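Local coordinates for 178aa long hypothetical molybdenum cofactor biosynthesis protein B (Sulfolobus tokodaii, PDB 3IWT), which probably takes part in molybdenum cofactor biosynthesis, likely by binding molybdopterin, at residues G42-Q47 / D155-A160; Q47-I50 / K55-G58; Y148-S153 / E163-E168; I85-G90 / D97-T102. All coordinates share one frame; numbering follows the deposited sequence. Where two conformers were deposited one is given.

Contact 1: G42-Q47 / D155-A160; sequences GDIIKQ and DAVKLA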
loop_
_atom_site.group_PDB
_atom_site.type_symbol
_atom_site.label_atom_id
_atom_site.label_comp_id
_atom_site.label_asym_id
_atom_site.label_seq_id
_atom_site.Cartn_x
_atom_site.Cartn_y
_atom_site.Cartn_z
ATOM N N GLY A 42 31.552 7.968 7.097
ATOM C CA GLY A 42 31.630 6.867 8.077
ATOM C C GLY A 42 32.512 7.258 9.249
ATOM O O GLY A 42 32.198 6.960 10.408
ATOM N N ASP A 43 33.630 7.910 8.937
ATOM C CA ASP A 43 34.589 8.387 9.947
ATOM C C ASP A 43 33.965 9.388 10.907
ATOM O O ASP A 43 34.165 9.294 12.108
ATOM C CB ASP A 43 35.815 9.016 9.272
ATOM C CG ASP A 43 36.744 7.971 8.652
ATOM O OD1 ASP A 43 36.469 6.760 8.764
ATOM O OD2 ASP A 43 37.743 8.365 8.028
ATOM N N ILE A 44 33.190 10.322 10.375
ATOM C CA ILE A 44 32.463 11.302 11.194
ATOM C C ILE A 44 31.478 10.625 12.154
ATOM O O ILE A 44 31.401 10.993 13.321
ATOM C CB ILE A 44 31.708 12.357 10.299
ATOM C CG1 ILE A 44 32.680 13.397 9.760
ATOM C CG2 ILE A 44 30.599 13.084 11.079
ATOM C CD1 ILE A 44 32.097 14.277 8.644
ATOM N N ILE A 45 30.737 9.633 11.656
ATOM C CA ILE A 45 29.762 8.911 12.463
ATOM C C ILE A 45 30.474 8.200 13.616
ATOM O O ILE A 45 30.081 8.345 14.766
ATOM C CB ILE A 45 28.967 7.900 11.610
ATOM C CG1 ILE A 45 28.088 8.645 10.590
ATOM C CG2 ILE A 45 28.128 6.957 12.498
ATOM C CD1 ILE A 45 27.411 7.721 9.552
ATOM N N LYS A 46 31.548 7.485 13.312
ATOM C CA LYS A 46 32.315 6.777 14.340
ATOM C C LYS A 46 32.866 7.714 15.411
ATOM O O LYS A 46 32.678 7.474 16.609
ATOM C CB LYS A 46 33.454 5.998 13.691
ATOM C CG LYS A 46 33.003 4.844 12.813
ATOM C CD LYS A 46 34.132 4.386 11.906
ATOM C CE LYS A 46 33.702 3.180 11.085
ATOM N NZ LYS A 46 34.810 2.674 10.225
ATOM N N GLN A 47 33.519 8.784 14.947
ATOM C CA GLN A 47 34.170 9.802 15.789
ATOM C C GLN A 47 33.146 10.414 16.769
ATOM O O GLN A 47 33.392 10.479 17.981
ATOM C CB GLN A 47 34.698 10.914 14.862
ATOM C CG GLN A 47 36.158 11.313 14.980
ATOM C CD GLN A 47 36.384 12.732 14.455
ATOM O OE1 GLN A 47 36.079 13.031 13.296
ATOM N NE2 GLN A 47 36.872 13.616 15.316
ATOM N N ASP A 155 28.346 16.602 5.729
ATOM C CA ASP A 155 27.667 17.665 6.461
ATOM C C ASP A 155 26.282 17.177 6.896
ATOM O O ASP A 155 25.830 17.470 7.997
ATOM C CB ASP A 155 27.527 18.917 5.594
ATOM C CG ASP A 155 28.817 19.741 5.488
ATOM O OD1 ASP A 155 29.818 19.515 6.189
ATOM O OD2 ASP A 155 28.802 20.671 4.681
ATOM N N ALA A 156 25.613 16.409 6.023
ATOM C CA ALA A 156 24.292 15.851 6.335
ATOM C C ALA A 156 24.352 14.853 7.494
ATOM O O ALA A 156 23.492 14.832 8.387
ATOM C CB ALA A 156 23.668 15.172 5.068
ATOM N N VAL A 157 25.350 13.983 7.455
ATOM C CA VAL A 157 25.533 12.993 8.480
ATOM C C VAL A 157 25.815 13.653 9.828
ATOM O O VAL A 157 25.216 13.304 10.848
ATOM C CB VAL A 157 26.648 12.007 8.054
ATOM C CG1 VAL A 157 27.110 11.217 9.188
ATOM C CG2 VAL A 157 26.163 11.082 6.899
ATOM N N LYS A 158 26.696 14.643 9.814
ATOM C CA LYS A 158 27.019 15.409 11.015
ATOM C C LYS A 158 25.742 16.048 11.582
ATOM O O LYS A 158 25.489 15.976 12.783
ATOM C CB LYS A 158 28.076 16.450 10.684
ATOM C CG LYS A 158 28.654 17.186 11.857
ATOM C CD LYS A 158 29.585 18.300 11.433
ATOM C CE LYS A 158 30.914 17.801 10.915
ATOM N NZ LYS A 158 31.956 18.901 11.012
ATOM N N LEU A 159 24.939 16.658 10.714
ATOM C CA LEU A 159 23.692 17.293 11.121
ATOM C C LEU A 159 22.722 16.314 11.761
ATOM O O LEU A 159 22.128 16.627 12.781
ATOM C CB LEU A 159 23.008 17.925 9.902
ATOM C CG LEU A 159 21.760 18.796 10.149
ATOM C CD1 LEU A 159 22.125 20.048 10.962
ATOM C CD2 LEU A 159 21.105 19.171 8.829
ATOM N N ALA A 160 22.528 15.147 11.132
ATOM C CA ALA A 160 21.627 14.125 11.632
ATOM C C ALA A 160 22.086 13.659 13.003
ATOM O O ALA A 160 21.285 13.578 13.927
ATOM C CB ALA A 160 21.560 12.932 10.647
#
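I44 reaches from helix 40-51 to the backbone-proximal part of K158 and to one methyl of V157 on helix 154-176. Its CB already faces the second helix but stops 4.9 Å from V157 CG1. From there the two branches part. CG2, set anti to the backbone N because chi1 is -78°, enters the groove between two neighbouring residues: it lies 4.2 Å from K158 CB and 4.4 Å from V157 CG1. CG1 runs past the lysine without approaching it closely, and the extended second torsion carries CD1 to the aliphatic end of the lysine, 4.4 Å from K158 CE. The same isoleucine also packs against P154 at the start of the facing helix. The next residue, I45, lies with V157 on the buried side, both against T88 of strand 84-88, though their exact spacing is uncertain; I45 touches I86 as well. K158 lies on the more exposed side, its side chain about 8 Å from a bound magnesium ion. No hydrogen bond joins the segments. Their axes pass 9.3 Å apart and point the same way to within 21°, and apolar side chains bridge the gap. Two nearly parallel helices laid side by side over one face of a sheet are characteristic of a three-layer alpha/beta fold, here the probable molybdopterin-binding domain.

Contact 2: Q47-I50 / K55-G58; sequences QLLI and KIIG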
loop_
_atom_site.group_PDB
_atom_site.type_symbol
_atom_site.label_atom_id
_atom_site.label_comp_id
_atom_site.label_asym_id
_atom_site.label_seq_id
_atom_site.Cartn_x
_atom_site.Cartn_y
_atom_site.Cartn_z
ATOM N N GLN A 47 33.519 8.784 14.947
ATOM C CA GLN A 47 34.170 9.802 15.789
ATOM C C GLN A 47 33.146 10.414 16.769
ATOM O O GLN A 47 33.392 10.479 17.981
ATOM C CB GLN A 47 34.698 10.914 14.862
ATOM C CG GLN A 47 36.158 11.313 14.980
ATOM C CD GLN A 47 36.384 12.732 14.455
ATOM O OE1 GLN A 47 36.079 13.031 13.296
ATOM N NE2 GLN A 47 36.872 13.616 15.316
ATOM N N LEU A 48 32.000 10.860 16.223
ATOM C CA LEU A 48 30.968 11.527 17.027
ATOM C C LEU A 48 30.300 10.564 17.983
ATOM O O LEU A 48 30.017 10.916 19.127
ATOM C CB LEU A 48 29.892 12.211 16.154
ATOM C CG LEU A 48 30.243 13.553 15.491
ATOM C CD1 LEU A 48 29.137 13.991 14.528
ATOM C CD2 LEU A 48 30.528 14.616 16.541
ATOM N N LEU A 49 30.001 9.348 17.499
ATOM C CA LEU A 49 29.389 8.323 18.341
ATOM C C LEU A 49 30.285 7.956 19.514
ATOM O O LEU A 49 29.822 7.902 20.664
ATOM C CB LEU A 49 29.077 7.034 17.577
ATOM C CG LEU A 49 27.857 7.062 16.658
ATOM C CD1 LEU A 49 27.853 5.757 15.847
ATOM C CD2 LEU A 49 26.520 7.276 17.419
ATOM N N ILE A 50 31.586 7.779 19.246
ATOM C CA ILE A 50 32.629 7.519 20.302
ATOM C C ILE A 50 32.897 8.689 21.266
ATOM O O ILE A 50 33.197 8.518 22.509
ATOM C CB ILE A 50 33.974 7.086 19.637
ATOM C CG1 ILE A 50 33.801 5.686 19.008
ATOM C CG2 ILE A 50 35.111 7.089 20.657
ATOM C CD1 ILE A 50 34.913 5.221 18.088
ATOM N N LYS A 55 29.752 2.968 21.610
ATOM C CA LYS A 55 30.703 2.011 21.056
ATOM C C LYS A 55 30.378 1.654 19.609
ATOM O O LYS A 55 29.187 1.590 19.219
ATOM C CB LYS A 55 30.690 0.728 21.887
ATOM C CG LYS A 55 30.947 0.913 23.374
ATOM C CD LYS A 55 32.311 1.505 23.612
ATOM C CE LYS A 55 32.745 1.389 25.073
ATOM N NZ LYS A 55 34.176 1.831 25.229
ATOM N N ILE A 56 31.418 1.434 18.803
ATOM C CA ILE A 56 31.225 0.932 17.435
ATOM C C ILE A 56 31.569 -0.533 17.477
ATOM O O ILE A 56 32.714 -0.897 17.784
ATOM C CB ILE A 56 32.151 1.633 16.398
ATOM C CG1 ILE A 56 32.014 3.163 16.470
ATOM C CG2 ILE A 56 31.883 1.079 14.982
ATOM C CD1 ILE A 56 30.596 3.717 16.479
ATOM N N ILE A 57 30.598 -1.399 17.230
ATOM C CA ILE A 57 30.908 -2.799 17.276
ATOM C C ILE A 57 31.003 -3.469 15.920
ATOM O O ILE A 57 31.374 -4.621 15.849
ATOM C CB ILE A 57 30.050 -3.571 18.297
ATOM C CG1 ILE A 57 28.573 -3.560 17.949
ATOM C CG2 ILE A 57 30.354 -3.027 19.730
ATOM C CD1 ILE A 57 27.848 -4.665 18.722
ATOM N N GLY A 58 30.723 -2.741 14.841
ATOM C CA GLY A 58 31.015 -3.257 13.523
ATOM C C GLY A 58 30.861 -2.224 12.436
ATOM O O GLY A 58 30.308 -1.142 12.669
#
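L48 O is held by N52 ND2 through a hydrogen bond, right beside L49 and I50 where they meet I56 and where helix 40-51 is about to end. No hydrogen bond crosses between the segments. Carbon does the rest, and I56 supplies all of it from the strand. Its CG1 branch is bent instead of extended, with chi2 at -48°, and the bend serves two neighbours with two different atoms. CD1 turns to the buried side, where it presses on L49 CD1 at 3.5 Å, tighter than usual van der Waals contact, and lies 3.8 Å from L49 CB. CG1 takes the outer side, 3.9 Å from I50 CD1 and 4.0 Å from I50 CG1. Both helix residues cross the isoleucine at about a right angle. The segments belong to a beta-alpha-beta crossover: after strand 17-23 the chain passes through helix 25-32 to helix 40-51, then returns as strand 55-62, parallel to the first and outermost in the sheet within this chain. K55 and I57 share backbone hydrogen bonds with F18 of that first strand, and the F18 side chain packs against both L49 and I56. Cutting I56 back to alanine removes CG1 and CD1 and would probably open a gap between helix and strand, taking from L49 CD1 and I50 CD1 the carbons they rest on. Behind L49, L161 and L166 of helix 154-176 close the buried side, while I50 sits at the solvent-facing border.

Contact 3: Y148-S153 / E163-E168; sequences YLLPGS and ELILPE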
loop_
_atom_site.group_PDB
_atom_site.type_symbol
_atom_site.label_atom_id
_atom_site.label_comp_id
_atom_site.label_asym_id
_atom_site.label_seq_id
_atom_site.Cartn_x
_atom_site.Cartn_y
_atom_site.Cartn_z
ATOM N N TYR A 148 18.955 3.995 11.271
ATOM C CA TYR A 148 18.949 5.322 10.659
ATOM C C TYR A 148 19.614 5.208 9.295
ATOM O O TYR A 148 20.750 4.740 9.191
ATOM C CB TYR A 148 19.684 6.355 11.503
ATOM C CG TYR A 148 19.053 6.700 12.842
ATOM C CD1 TYR A 148 18.075 7.674 12.936
ATOM C CD2 TYR A 148 19.480 6.080 14.031
ATOM C CE1 TYR A 148 17.513 8.008 14.176
ATOM C CE2 TYR A 148 18.911 6.390 15.254
ATOM C CZ TYR A 148 17.948 7.375 15.335
ATOM O OH TYR A 148 17.402 7.695 16.570
ATOM N N LEU A 149 18.890 5.626 8.259
ATOM C CA LEU A 149 19.395 5.648 6.904
ATOM C C LEU A 149 19.706 7.084 6.526
ATOM O O LEU A 149 18.808 7.880 6.244
ATOM C CB LEU A 149 18.359 5.060 5.931
ATOM C CG LEU A 149 17.732 3.705 6.259
ATOM C CD1 LEU A 149 16.659 3.326 5.180
ATOM C CD2 LEU A 149 18.827 2.607 6.422
ATOM N N LEU A 150 20.992 7.423 6.524
ATOM C CA LEU A 150 21.429 8.798 6.327
ATOM C C LEU A 150 21.990 9.072 4.930
ATOM O O LEU A 150 22.447 8.158 4.262
ATOM C CB LEU A 150 22.477 9.168 7.373
ATOM C CG LEU A 150 22.098 8.955 8.849
ATOM C CD1 LEU A 150 23.261 9.444 9.827
ATOM C CD2 LEU A 150 20.699 9.633 9.166
ATOM N N PRO A 151 22.025 10.353 4.526
ATOM C CA PRO A 151 22.671 10.685 3.243
ATOM C C PRO A 151 24.186 10.429 3.164
ATOM O O PRO A 151 24.866 10.184 4.196
ATOM C CB PRO A 151 22.374 12.179 3.058
ATOM C CG PRO A 151 21.226 12.477 4.034
ATOM C CD PRO A 151 21.511 11.566 5.202
ATOM N N GLY A 152 24.704 10.452 1.939
ATOM C CA GLY A 152 26.148 10.293 1.709
ATOM C C GLY A 152 27.001 11.465 2.179
ATOM O O GLY A 152 28.120 11.271 2.626
ATOM N N SER A 153 26.461 12.673 2.046
ATOM C CA SER A 153 27.121 13.937 2.438
ATOM C C SER A 153 27.617 13.974 3.900
ATOM O O SER A 153 26.830 13.777 4.817
ATOM C CB SER A 153 26.124 15.072 2.212
ATOM O OG SER A 153 26.470 16.203 2.942
ATOM N N GLU A 163 21.902 16.825 15.777
ATOM C CA GLU A 163 20.614 17.420 16.046
ATOM C C GLU A 163 19.530 16.390 16.367
ATOM O O GLU A 163 18.654 16.675 17.173
ATOM C CB GLU A 163 20.222 18.329 14.880
ATOM C CG GLU A 163 21.277 19.404 14.589
ATOM C CD GLU A 163 21.641 20.193 15.821
ATOM O OE1 GLU A 163 20.727 20.648 16.532
ATOM O OE2 GLU A 163 22.839 20.335 16.105
ATOM N N LEU A 164 19.599 15.183 15.775
ATOM C CA LEU A 164 18.510 14.213 15.906
ATOM C C LEU A 164 18.825 12.860 16.557
ATOM O O LEU A 164 18.022 12.362 17.337
ATOM C CB LEU A 164 17.898 13.955 14.520
ATOM C CG LEU A 164 17.375 15.201 13.791
ATOM C CD1 LEU A 164 16.687 14.763 12.505
ATOM C CD2 LEU A 164 16.417 15.998 14.648
ATOM N N ILE A 165 19.976 12.274 16.243
ATOM C CA ILE A 165 20.307 10.948 16.747
ATOM C C ILE A 165 20.859 11.006 18.174
ATOM O O ILE A 165 20.296 10.391 19.087
ATOM C CB ILE A 165 21.266 10.197 15.779
ATOM C CG1 ILE A 165 20.608 10.086 14.394
ATOM C CG2 ILE A 165 21.683 8.851 16.367
ATOM C CD1 ILE A 165 21.461 9.367 13.360
ATOM N N LEU A 166 21.946 11.739 18.384
ATOM C CA LEU A 166 22.568 11.780 19.718
ATOM C C LEU A 166 21.588 12.182 20.839
ATOM O O LEU A 166 21.577 11.544 21.885
ATOM C CB LEU A 166 23.839 12.656 19.723
ATOM C CG LEU A 166 25.012 12.097 18.881
ATOM C CD1 LEU A 166 26.179 13.096 18.802
ATOM C CD2 LEU A 166 25.518 10.730 19.378
ATOM N N PRO A 167 20.757 13.225 20.632
ATOM C CA PRO A 167 19.842 13.661 21.709
ATOM C C PRO A 167 18.682 12.732 22.089
ATOM O O PRO A 167 18.208 12.794 23.230
ATOM C CB PRO A 167 19.278 14.987 21.164
ATOM C CG PRO A 167 20.241 15.411 20.116
ATOM C CD PRO A 167 20.660 14.135 19.476
ATOM N N GLU A 168 18.216 11.905 21.151
ATOM C CA GLU A 168 17.013 11.096 21.360
ATOM C C GLU A 168 17.180 9.589 21.297
ATOM O O GLU A 168 16.263 8.879 21.679
ATOM C CB GLU A 168 15.933 11.483 20.338
ATOM C CG GLU A 168 15.456 12.918 20.485
ATOM C CD GLU A 168 14.874 13.227 21.857
ATOM O OE1 GLU A 168 14.299 12.337 22.512
ATOM O OE2 GLU A 168 14.981 14.389 22.261
#
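I165 lies over one face of the Y148 ring, joining the last strand along the chain, 145-150, to the long C-terminal helix 154-176 that directly follows it: a beta-alpha unit of the alpha/beta sandwich folded back on itself. The isoleucine and the tyrosine slide past each other in opposite directions, so that different carbons of I165 meet different parts of the ring. CG1 makes the CH-pi contact, 3.7 Å from the ring centroid and only 11° off the normal. The extended second torsion of I165, 180°, sends CD1 back toward the root of the ring, 3.6 Å from Y148 CG. CG2 reaches the far half, 3.9 Å from Y148 CE2. L150, two residues along the strand, adds a tip-to-tip contact, its CD1 4.0 Å from I165 CD1.

A second shell holds these groups in place. F114 of helix 112-123 packs edge-to-face with the Y148 ring and also touches L150, while V169 and L172 from the next turns of the long helix lie against the tyrosine. I86 of the neighbouring strand supports both L150 and I165, and backbone bonds to S87 and G89 fix L150 in the sheet. The helix itself is irregular here: a wider pi-type turn spans 163-165, and P167, whose N carries no hydrogen, cannot bond back to the preceding turn, so the helix is kinked there. Farthest out, Y133 OH of the second subunit is hydrogen-bonded both to Y148 OH and to L164 O.

Contact 4: I85-G90 / D97-T102; sequences IISTGG and DITVET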
loop_
_atom_site.group_PDB
_atom_site.type_symbol
_atom_site.label_atom_id
_atom_site.label_comp_id
_atom_site.label_asym_id
_atom_site.label_seq_id
_atom_site.Cartn_x
_atom_site.Cartn_y
_atom_site.Cartn_z
ATOM N N ILE A 85 21.794 0.707 14.123
ATOM C CA ILE A 85 22.489 0.645 12.846
ATOM C C ILE A 85 22.336 2.009 12.182
ATOM O O ILE A 85 21.218 2.518 12.070
ATOM C CB ILE A 85 21.907 -0.442 11.915
ATOM C CG1 ILE A 85 22.005 -1.831 12.563
ATOM C CG2 ILE A 85 22.618 -0.401 10.525
ATOM C CD1 ILE A 85 21.144 -2.951 11.904
ATOM N N ILE A 86 23.453 2.563 11.716
ATOM C CA ILE A 86 23.455 3.808 10.963
ATOM C C ILE A 86 24.141 3.577 9.623
ATOM O O ILE A 86 25.281 3.084 9.550
ATOM C CB ILE A 86 24.158 4.951 11.724
ATOM C CG1 ILE A 86 23.524 5.185 13.108
ATOM C CG2 ILE A 86 24.142 6.271 10.872
ATOM C CD1 ILE A 86 24.202 6.320 13.921
ATOM N N SER A 87 23.437 3.912 8.546
ATOM C CA SER A 87 24.053 3.854 7.231
ATOM C C SER A 87 24.220 5.243 6.668
ATOM O O SER A 87 23.436 6.157 6.970
ATOM C CB SER A 87 23.267 2.957 6.258
ATOM O OG SER A 87 21.984 3.506 5.949
ATOM N N THR A 88 25.224 5.397 5.811
ATOM C CA THR A 88 25.421 6.627 5.073
ATOM C C THR A 88 25.537 6.319 3.588
ATOM O O THR A 88 26.384 5.528 3.192
ATOM C CB THR A 88 26.680 7.400 5.546
ATOM O OG1 THR A 88 26.959 8.512 4.663
ATOM C CG2 THR A 88 27.927 6.508 5.657
ATOM N N GLY A 89 24.692 6.974 2.792
ATOM C CA GLY A 89 24.691 6.865 1.337
ATOM C C GLY A 89 23.417 6.316 0.713
ATOM O O GLY A 89 22.747 5.436 1.275
ATOM N N GLY A 90 23.077 6.882 -0.439
ATOM C CA GLY A 90 22.047 6.348 -1.316
ATOM C C GLY A 90 20.614 6.684 -0.982
ATOM O O GLY A 90 19.710 5.912 -1.344
ATOM N N ASP A 97 20.585 5.529 -6.426
ATOM C CA ASP A 97 20.227 5.594 -4.996
ATOM C C ASP A 97 19.038 4.667 -4.677
ATOM O O ASP A 97 17.888 4.961 -5.068
ATOM C CB ASP A 97 19.845 7.012 -4.583
ATOM C CG ASP A 97 21.042 7.949 -4.456
ATOM O OD1 ASP A 97 22.204 7.510 -4.541
ATOM O OD2 ASP A 97 20.777 9.161 -4.315
ATOM N N ILE A 98 19.309 3.575 -3.950
ATOM C CA ILE A 98 18.291 2.559 -3.654
ATOM C C ILE A 98 18.214 2.137 -2.158
ATOM O O ILE A 98 17.492 1.204 -1.800
ATOM C CB ILE A 98 18.498 1.303 -4.541
ATOM C CG1 ILE A 98 19.846 0.618 -4.244
ATOM C CG2 ILE A 98 18.354 1.620 -6.037
ATOM C CD1 ILE A 98 19.855 -0.837 -4.739
ATOM N N THR A 99 18.907 2.852 -1.289
ATOM C CA THR A 99 19.019 2.456 0.117
ATOM C C THR A 99 17.650 2.432 0.815
ATOM O O THR A 99 17.286 1.444 1.468
ATOM C CB THR A 99 19.947 3.415 0.873
ATOM O OG1 THR A 99 21.265 3.397 0.295
ATOM C CG2 THR A 99 20.026 3.040 2.365
ATOM N N VAL A 100 16.877 3.499 0.635
ATOM C CA VAL A 100 15.562 3.644 1.287
ATOM C C VAL A 100 14.556 2.628 0.756
ATOM O O VAL A 100 13.832 2.008 1.510
ATOM C CB VAL A 100 15.018 5.100 1.171
ATOM C CG1 VAL A 100 13.628 5.213 1.784
ATOM C CG2 VAL A 100 16.009 6.072 1.870
ATOM N N GLU A 101 14.558 2.439 -0.548
ATOM C CA GLU A 101 13.656 1.525 -1.197
ATOM C C GLU A 101 13.995 0.080 -0.839
ATOM O O GLU A 101 13.130 -0.802 -0.848
ATOM C CB GLU A 101 13.749 1.700 -2.705
ATOM C CG GLU A 101 13.254 3.045 -3.219
ATOM C CD GLU A 101 14.124 4.231 -2.818
ATOM O OE1 GLU A 101 15.395 4.123 -2.763
ATOM O OE2 GLU A 101 13.507 5.296 -2.546
ATOM N N THR A 102 15.263 -0.178 -0.534
ATOM C CA THR A 102 15.701 -1.496 -0.146
ATOM C C THR A 102 15.373 -1.794 1.341
ATOM O O THR A 102 14.856 -2.869 1.661
ATOM C CB THR A 102 17.217 -1.670 -0.411
ATOM O OG1 THR A 102 17.464 -1.473 -1.805
ATOM C CG2 THR A 102 17.695 -3.047 0.025
HETATM O O HOH W 1 17.029 5.850 -1.348
HETATM O O HOH W 2 24.720 8.249 -2.967
#
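T99 makes both direct hydrogen bonds between the segments, to the two glycines that follow strand 84-88. Its hydroxyl OG1 donates to G89 O at 2.7 Å, approaching 24° out of the carbonyl plane; its backbone N donates to G90 O over 3.2 Å, bent to 148° at the hydrogen. Chi1 of -60° sets OG1 anti to the carbonyl carbon, facing the glycine loop. A valine in place of T99 lacks this hydroxyl and is likely to leave G89 O without its donor, so that the loop at G89 is held less firmly. G89 and G90 belong to the TGGTG sequence characteristic of MogA/MoaB-like domains, which in related domains lies at the molybdopterin site, and probably does so here; a CB on G90 would clash with T99 OG1. Water bridges add to the direct bonds. One water donates to G90 O at 2.7 Å and to E101 OE1 while accepting from V100 N, tying the first turn of helix 99-103 to the glycine carbonyl. A second donates to D97 OD1 and takes a weak bond from G90 N. Contacts without hydrogen bonds are few: D97 CB packs 3.4 Å from G90 O, and T99 CG2 lies 4.1 Å from S87 OG.

All four contacts fall within one alpha/beta domain with strand 84-88 inside its sheet. Contacts 1 and 2 share helix 40-51 and Q47, with centres 11 Å apart; contacts 1 and 3 share helix 154-176 and lie only 8 Å apart. Along the chain, contact 2 closes first, contact 4 follows inside the span bridged by contact 1, and contact 3, whose segments alternate with those of contact 1, comes last. The parallel neighbours 84-88 and 145-150 link contacts 4 and 3. Contacts 2 and 4 are farthest apart, about 19 Å between centres. Contacts 1 to 3 thus cover one sheet face, while contact 4 lies at the end of strand 84-88, where S87 and T99 belong to the other side.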